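Local coordinates for protein DNA polymerase III subunit beta (Helicobacter pylori 26695, PDB 4S3I) that forms a sliding clamp on DNA, tethering DNA polymerases and other proteins to it and so making replication processive, at residues I190-E194 with E195-C199; R204-L207 with E208-L212. One frame throughout, in Å; residues are numbered along the deposited sequence.

Interaction 1. Residues I190-E194 with E195-C199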
ATOM      1  N   ILE A 190      22.642  23.977  25.182  1.00 45.24           N
ATOM      2  CA  ILE A 190      22.615  24.768  23.957  1.00 44.48           C
ATOM      3  C   ILE A 190      23.860  25.628  23.837  1.00 43.56           C
ATOM      4  O   ILE A 190      24.169  26.423  24.733  1.00 46.29           O
ATOM      5  CB  ILE A 190      21.363  25.670  23.896  1.00 43.35           C
ATOM      6  CG1 ILE A 190      20.101  24.813  23.859  1.00 39.10           C
ATOM      7  CG2 ILE A 190      21.420  26.610  22.685  1.00 41.88           C
ATOM      8  CD1 ILE A 190      18.803  25.624  23.792  1.00 45.06           C
ATOM      9  N   HIS A 191      24.582  25.462  22.733  1.00 38.58           N
ATOM     10  CA  HIS A 191      25.694  26.354  22.429  1.00 41.39           C
ATOM     11  C   HIS A 191      25.261  27.297  21.319  1.00 47.70           C
ATOM     12  O   HIS A 191      24.858  26.858  20.242  1.00 48.44           O
ATOM     13  CB  HIS A 191      26.940  25.563  22.025  1.00 39.77           C
ATOM     14  CG  HIS A 191      27.360  24.560  23.046  1.00 49.94           C
ATOM     15  ND1 HIS A 191      28.271  24.844  24.044  1.00 56.58           N
ATOM     16  CD2 HIS A 191      26.968  23.277  23.250  1.00 51.80           C
ATOM     17  CE1 HIS A 191      28.431  23.779  24.807  1.00 59.11           C
ATOM     18  NE2 HIS A 191      27.653  22.815  24.349  1.00 56.80           N
ATOM     19  N   SER A 192      25.326  28.595  21.593  1.00 47.67           N
ATOM     20  CA  SER A 192      24.783  29.587  20.680  1.00 45.66           C
ATOM     21  C   SER A 192      25.528  30.897  20.839  1.00 48.24           C
ATOM     22  O   SER A 192      25.963  31.239  21.939  1.00 52.68           O
ATOM     23  CB  SER A 192      23.285  29.787  20.936  1.00 44.06           C
ATOM     24  OG  SER A 192      22.743  30.748  20.052  1.00 48.87           O
ATOM     25  N   THR A 193      25.686  31.625  19.741  1.00 44.74           N
ATOM     26  CA  THR A 193      26.329  32.934  19.793  1.00 55.11           C
ATOM     27  C   THR A 193      25.332  34.005  20.242  1.00 62.30           C
ATOM     28  O   THR A 193      25.715  35.046  20.774  1.00 68.67           O
ATOM     29  CB  THR A 193      26.957  33.294  18.435  1.00 53.88           C
ATOM     30  OG1 THR A 193      25.957  33.196  17.413  1.00 52.69           O
ATOM     31  CG2 THR A 193      28.089  32.323  18.106  1.00 44.46           C
ATOM     32  N   GLU A 194      24.053  33.730  20.021  1.00 65.83           N
ATOM     33  CA  GLU A 194      22.973  34.624  20.423  1.00 77.26           C
ATOM     34  C   GLU A 194      22.188  34.029  21.591  1.00 77.37           C
ATOM     35  O   GLU A 194      22.129  32.805  21.750  1.00 73.45           O
ATOM     36  CB  GLU A 194      22.017  34.870  19.250  1.00 87.66           C
ATOM     37  CG  GLU A 194      22.222  36.193  18.522  1.00 95.86           C
ATOM     38  CD  GLU A 194      20.951  36.688  17.848  1.00100.81           C
ATOM     39  OE1 GLU A 194      20.232  35.864  17.235  1.00 99.31           O
ATOM     40  OE2 GLU A 194      20.664  37.902  17.944  1.00102.41           O
ATOM     41  N   GLU A 195      21.575  34.894  22.398  1.00 77.06           N
ATOM     42  CA  GLU A 195      20.740  34.444  23.511  1.00 76.24           C
ATOM     43  C   GLU A 195      19.517  33.677  23.015  1.00 67.39           C
ATOM     44  O   GLU A 195      19.136  32.643  23.577  1.00 61.92           O
ATOM     45  CB  GLU A 195      20.284  35.629  24.364  1.00 84.65           C
ATOM     46  CG  GLU A 195      21.162  35.932  25.575  1.00 94.81           C
ATOM     47  CD  GLU A 195      20.413  36.707  26.648  1.00103.39           C
ATOM     48  OE1 GLU A 195      19.234  37.052  26.417  1.00104.37           O
ATOM     49  OE2 GLU A 195      20.996  36.965  27.723  1.00107.30           O
ATOM     50  N   ASP A 196      18.889  34.203  21.971  1.00 63.21           N
ATOM     51  CA  ASP A 196      17.742  33.538  21.369  1.00 66.59           C
ATOM     52  C   ASP A 196      17.910  33.436  19.858  1.00 60.52           C
ATOM     53  O   ASP A 196      18.373  34.382  19.201  1.00 63.49           O
ATOM     54  CB  ASP A 196      16.435  34.244  21.740  1.00 74.07           C
ATOM     55  CG  ASP A 196      15.891  33.787  23.086  1.00 83.97           C
ATOM     56  OD1 ASP A 196      14.995  32.911  23.102  1.00 85.46           O
ATOM     57  OD2 ASP A 196      16.364  34.297  24.126  1.00 88.52           O
ATOM     58  N   ILE A 197      17.564  32.269  19.319  1.00 44.53           N
ATOM     59  CA  ILE A 197      17.660  32.037  17.882  1.00 43.40           C
ATOM     60  C   ILE A 197      16.595  31.045  17.447  1.00 41.81           C
ATOM     61  O   ILE A 197      16.343  30.040  18.131  1.00 38.24           O
ATOM     62  CB  ILE A 197      19.081  31.562  17.447  1.00 48.39           C
ATOM     63  CG1 ILE A 197      19.129  31.313  15.934  1.00 52.41           C
ATOM     64  CG2 ILE A 197      19.492  30.316  18.207  1.00 47.36           C
ATOM     65  CD1 ILE A 197      20.518  30.955  15.397  1.00 53.81           C
ATOM     66  N   SER A 198      15.949  31.338  16.323  1.00 37.17           N
ATOM     67  CA  SER A 198      14.861  30.494  15.847  1.00 39.99           C
ATOM     68  C   SER A 198      15.171  29.928  14.476  1.00 44.66           C
ATOM     69  O   SER A 198      15.567  30.660  13.566  1.00 49.74           O
ATOM     70  CB  SER A 198      13.551  31.278  15.810  1.00 38.32           C
ATOM     71  OG  SER A 198      13.057  31.478  17.114  1.00 47.13           O
ATOM     72  N   CYS A 199      14.995  28.621  14.337  1.00 34.71           N
ATOM     73  CA  CYS A 199      15.192  27.949  13.058  1.00 39.60           C
ATOM     74  C   CYS A 199      13.866  27.355  12.614  1.00 38.49           C
ATOM     75  O   CYS A 199      13.221  26.634  13.382  1.00 36.01           O
ATOM     76  CB  CYS A 199      16.227  26.829  13.194  1.00 33.86           C
ATOM     77  SG  CYS A 199      17.867  27.359  13.763  1.00 46.99           S
TER

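Interaction 2. Residues R204-L207 with E208-L212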
ATOM      1  N   ARG A 204       9.315  18.992   4.443  1.00 30.56           N
ATOM      2  CA  ARG A 204      10.014  17.933   3.720  1.00 34.62           C
ATOM      3  C   ARG A 204      11.247  17.495   4.490  1.00 28.61           C
ATOM      4  O   ARG A 204      11.496  16.295   4.658  1.00 33.41           O
ATOM      5  CB  ARG A 204      10.430  18.399   2.319  1.00 37.37           C
ATOM      6  CG  ARG A 204      11.173  17.312   1.541  1.00 42.10           C
ATOM      7  CD  ARG A 204      11.951  17.877   0.371  1.00 46.42           C
ATOM      8  NE  ARG A 204      12.717  16.841  -0.323  1.00 48.32           N
ATOM      9  CZ  ARG A 204      13.378  17.042  -1.458  1.00 48.13           C
ATOM     10  NH1 ARG A 204      13.358  18.239  -2.027  1.00 44.56           N
ATOM     11  NH2 ARG A 204      14.054  16.047  -2.026  1.00 46.30           N
ATOM     12  N   ALA A 205      12.009  18.479   4.970  1.00 29.02           N
ATOM     13  CA  ALA A 205      13.198  18.208   5.762  1.00 29.59           C
ATOM     14  C   ALA A 205      12.818  17.429   7.007  1.00 28.37           C
ATOM     15  O   ALA A 205      13.484  16.450   7.381  1.00 28.07           O
ATOM     16  CB  ALA A 205      13.899  19.519   6.142  1.00 29.59           C
ATOM     17  N   LEU A 206      11.746  17.874   7.660  1.00 28.65           N
ATOM     18  CA  LEU A 206      11.244  17.182   8.855  1.00 27.79           C
ATOM     19  C   LEU A 206      11.037  15.698   8.562  1.00 27.28           C
ATOM     20  O   LEU A 206      11.543  14.820   9.274  1.00 27.03           O
ATOM     21  CB  LEU A 206       9.939  17.837   9.331  1.00 29.88           C
ATOM     22  CG  LEU A 206       9.467  17.616  10.780  1.00 37.07           C
ATOM     23  CD1 LEU A 206       8.204  18.413  11.053  1.00 38.88           C
ATOM     24  CD2 LEU A 206       9.217  16.162  11.120  1.00 49.39           C
ATOM     25  N   LEU A 207      10.296  15.413   7.505  1.00 27.22           N
ATOM     26  CA  LEU A 207       9.986  14.027   7.176  1.00 26.97           C
ATOM     27  C   LEU A 207      11.239  13.228   6.821  1.00 29.26           C
ATOM     28  O   LEU A 207      11.382  12.078   7.234  1.00 27.87           O
ATOM     29  CB  LEU A 207       8.956  13.986   6.056  1.00 29.81           C
ATOM     30  CG  LEU A 207       7.612  14.597   6.463  1.00 37.29           C
ATOM     31  CD1 LEU A 207       6.712  14.840   5.249  1.00 39.69           C
ATOM     32  CD2 LEU A 207       6.915  13.694   7.487  1.00 28.16           C
ATOM     33  N   GLU A 208      12.168  13.841   6.086  1.00 29.37           N
ATOM     34  CA  GLU A 208      13.436  13.166   5.817  1.00 29.00           C
ATOM     35  C   GLU A 208      14.235  12.887   7.094  1.00 30.29           C
ATOM     36  O   GLU A 208      14.763  11.787   7.271  1.00 27.04           O
ATOM     37  CB  GLU A 208      14.282  13.955   4.797  1.00 27.87           C
ATOM     38  CG  GLU A 208      13.612  14.140   3.441  1.00 34.72           C
ATOM     39  CD  GLU A 208      13.037  12.841   2.868  1.00 40.19           C
ATOM     40  OE1 GLU A 208      13.560  11.748   3.178  1.00 41.30           O
ATOM     41  OE2 GLU A 208      12.054  12.918   2.091  1.00 43.14           O
ATOM     42  N   ILE A 209      14.321  13.879   7.980  1.00 27.39           N
ATOM     43  CA  ILE A 209      15.005  13.686   9.257  1.00 27.43           C
ATOM     44  C   ILE A 209      14.474  12.466  10.001  1.00 27.31           C
ATOM     45  O   ILE A 209      15.240  11.695  10.594  1.00 27.54           O
ATOM     46  CB  ILE A 209      14.886  14.935  10.154  1.00 27.71           C
ATOM     47  CG1 ILE A 209      15.824  16.019   9.645  1.00 28.30           C
ATOM     48  CG2 ILE A 209      15.243  14.610  11.612  1.00 27.72           C
ATOM     49  CD1 ILE A 209      15.377  17.414  10.006  1.00 28.67           C
ATOM     50  N   LEU A 210      13.161  12.280   9.955  1.00 26.69           N
ATOM     51  CA  LEU A 210      12.553  11.148  10.648  1.00 32.37           C
ATOM     52  C   LEU A 210      13.022   9.803  10.088  1.00 39.64           C
ATOM     53  O   LEU A 210      13.086   8.812  10.826  1.00 31.50           O
ATOM     54  CB  LEU A 210      11.028  11.246  10.622  1.00 28.68           C
ATOM     55  CG  LEU A 210      10.434  12.420  11.400  1.00 32.76           C
ATOM     56  CD1 LEU A 210       8.914  12.454  11.238  1.00 38.17           C
ATOM     57  CD2 LEU A 210      10.810  12.320  12.884  1.00 27.80           C
ATOM     58  N   LYS A 211      13.367   9.761   8.800  1.00 31.55           N
ATOM     59  CA  LYS A 211      13.817   8.496   8.218  1.00 31.25           C
ATOM     60  C   LYS A 211      15.279   8.222   8.549  1.00 36.02           C
ATOM     61  O   LYS A 211      15.726   7.077   8.513  1.00 38.16           O
ATOM     62  CB  LYS A 211      13.632   8.479   6.696  1.00 36.36           C
ATOM     63  CG  LYS A 211      12.247   8.795   6.187  1.00 37.08           C
ATOM     64  CD  LYS A 211      12.278   8.831   4.661  1.00 42.16           C
ATOM     65  CE  LYS A 211      11.202   9.737   4.083  1.00 47.16           C
ATOM     66  NZ  LYS A 211      11.351   9.892   2.599  1.00 49.56           N
ATOM     67  N   LEU A 212      16.029   9.277   8.861  1.00 31.03           N
ATOM     68  CA  LEU A 212      17.471   9.156   8.961  1.00 27.41           C
ATOM     69  C   LEU A 212      17.960   9.064  10.394  1.00 35.42           C
ATOM     70  O   LEU A 212      18.917   8.339  10.692  1.00 31.92           O
ATOM     71  CB  LEU A 212      18.148  10.349   8.283  1.00 27.60           C
ATOM     72  CG  LEU A 212      18.013  10.401   6.766  1.00 31.27           C
ATOM     73  CD1 LEU A 212      18.369  11.778   6.225  1.00 27.94           C
ATOM     74  CD2 LEU A 212      18.915   9.348   6.154  1.00 32.73           C
TER

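Interaction 1. Residues I190-E194 with E195-C199
Ser192 OG makes the shortest sound polar bond here, giving a hydrogen bond to Glu194 O, 2.7 Å away, and meeting a lone pair in the carbonyl plane at a C=O...donor angle of 131°. The hydroxyl stands anti to the serine's own backbone N, with OG beside the carbonyl carbon (chi1 -180°). Lys126 O is a second, weak acceptor for the same hydroxyl, whose single proton must be shared or alternate. On the far limb Ile197 turns its CB toward the serine, and its CG2 branch, not CG1, meets Ser192 OG at 3.8 Å; the side chain also packs on Val127 and Phe163. Glu194 reaches along the turn so that its OE1 lies 3.1 Å from Asp196 O, an approach of two acceptors and therefore no bond. The chain thus passes from strand 190-192 to strand 196-202, which belong to different sheets. The chemistry implies a turn held by the serine bond within 192-194 and by backbone bonds of each limb to its own neighbours, Thr193 with Lys126 and Ile197 with Phe163, with only loose contact between the limbs' side chains and an exposed Glu194 carboxylate that gains no bond from Asp196 O.

Interaction 2. Residues R204-L207 with E208-L212
Leu206 and Leu210 meet side by side and pointing the same way, with Leu206 CD2 3.7 Å from Leu210 CD1, a textbook i to i+4 leucine pair on one face of an alpha-helix. Leu207 CD2 reaches the same Leu210 methyl more loosely, at 4.4 Å. Ile209 covers the carbonyl of Ala205: its CG1, set anti to its own carbonyl carbon (chi1 -75°), comes within 3.3 Å of Ala205 O. Behind these side chains runs the backbone ladder that spaces them. Ile209 N bonds Ala205 O at 2.8 Å, flanked by bonds from Glu208 N to Arg204 O and from Leu210 N to Leu206 O; the next, from Lys211 N to Leu207 O, is weak at 3.4 Å. On another face Glu208 bends at chi2 (-49°), carrying its carboxylate to Lys211, whose NZ forms a salt bridge to Glu208 OE1 at 2.9 Å, on the syn side and 21° out of the carboxylate plane, and a weak bond to OE2. Arg204, through Ala21 O and Ile53, and Leu212, on Leu55, join this central-domain helix to the N-terminal domain. The helix lays Leu206, Ile209 and Leu210 against Phe140 of helix 135-143, and Ala205, Ile209 and Leu212 against Phe235 of strand 233-238.

In the fold
Read from the N terminus, the two contacts show two successive elements of the clamp's central domain, a turn between sheets and the helix that follows. Interaction 1 comes first and closes a short turn between strand 190-192, at the edge of one antiparallel sheet, and strand 196-202, at the edge of another, so the chain changes sheets there. Strand 196-202 then runs inward and leads directly into helix 203-212, within which interaction 2 lies. The contacts are therefore in series, neither nesting nor crossing; their centres are 22 Å apart and their nearest atoms about 10 Å. One sits at the surface, the other near the centre of the chain, both in the central clamp domain.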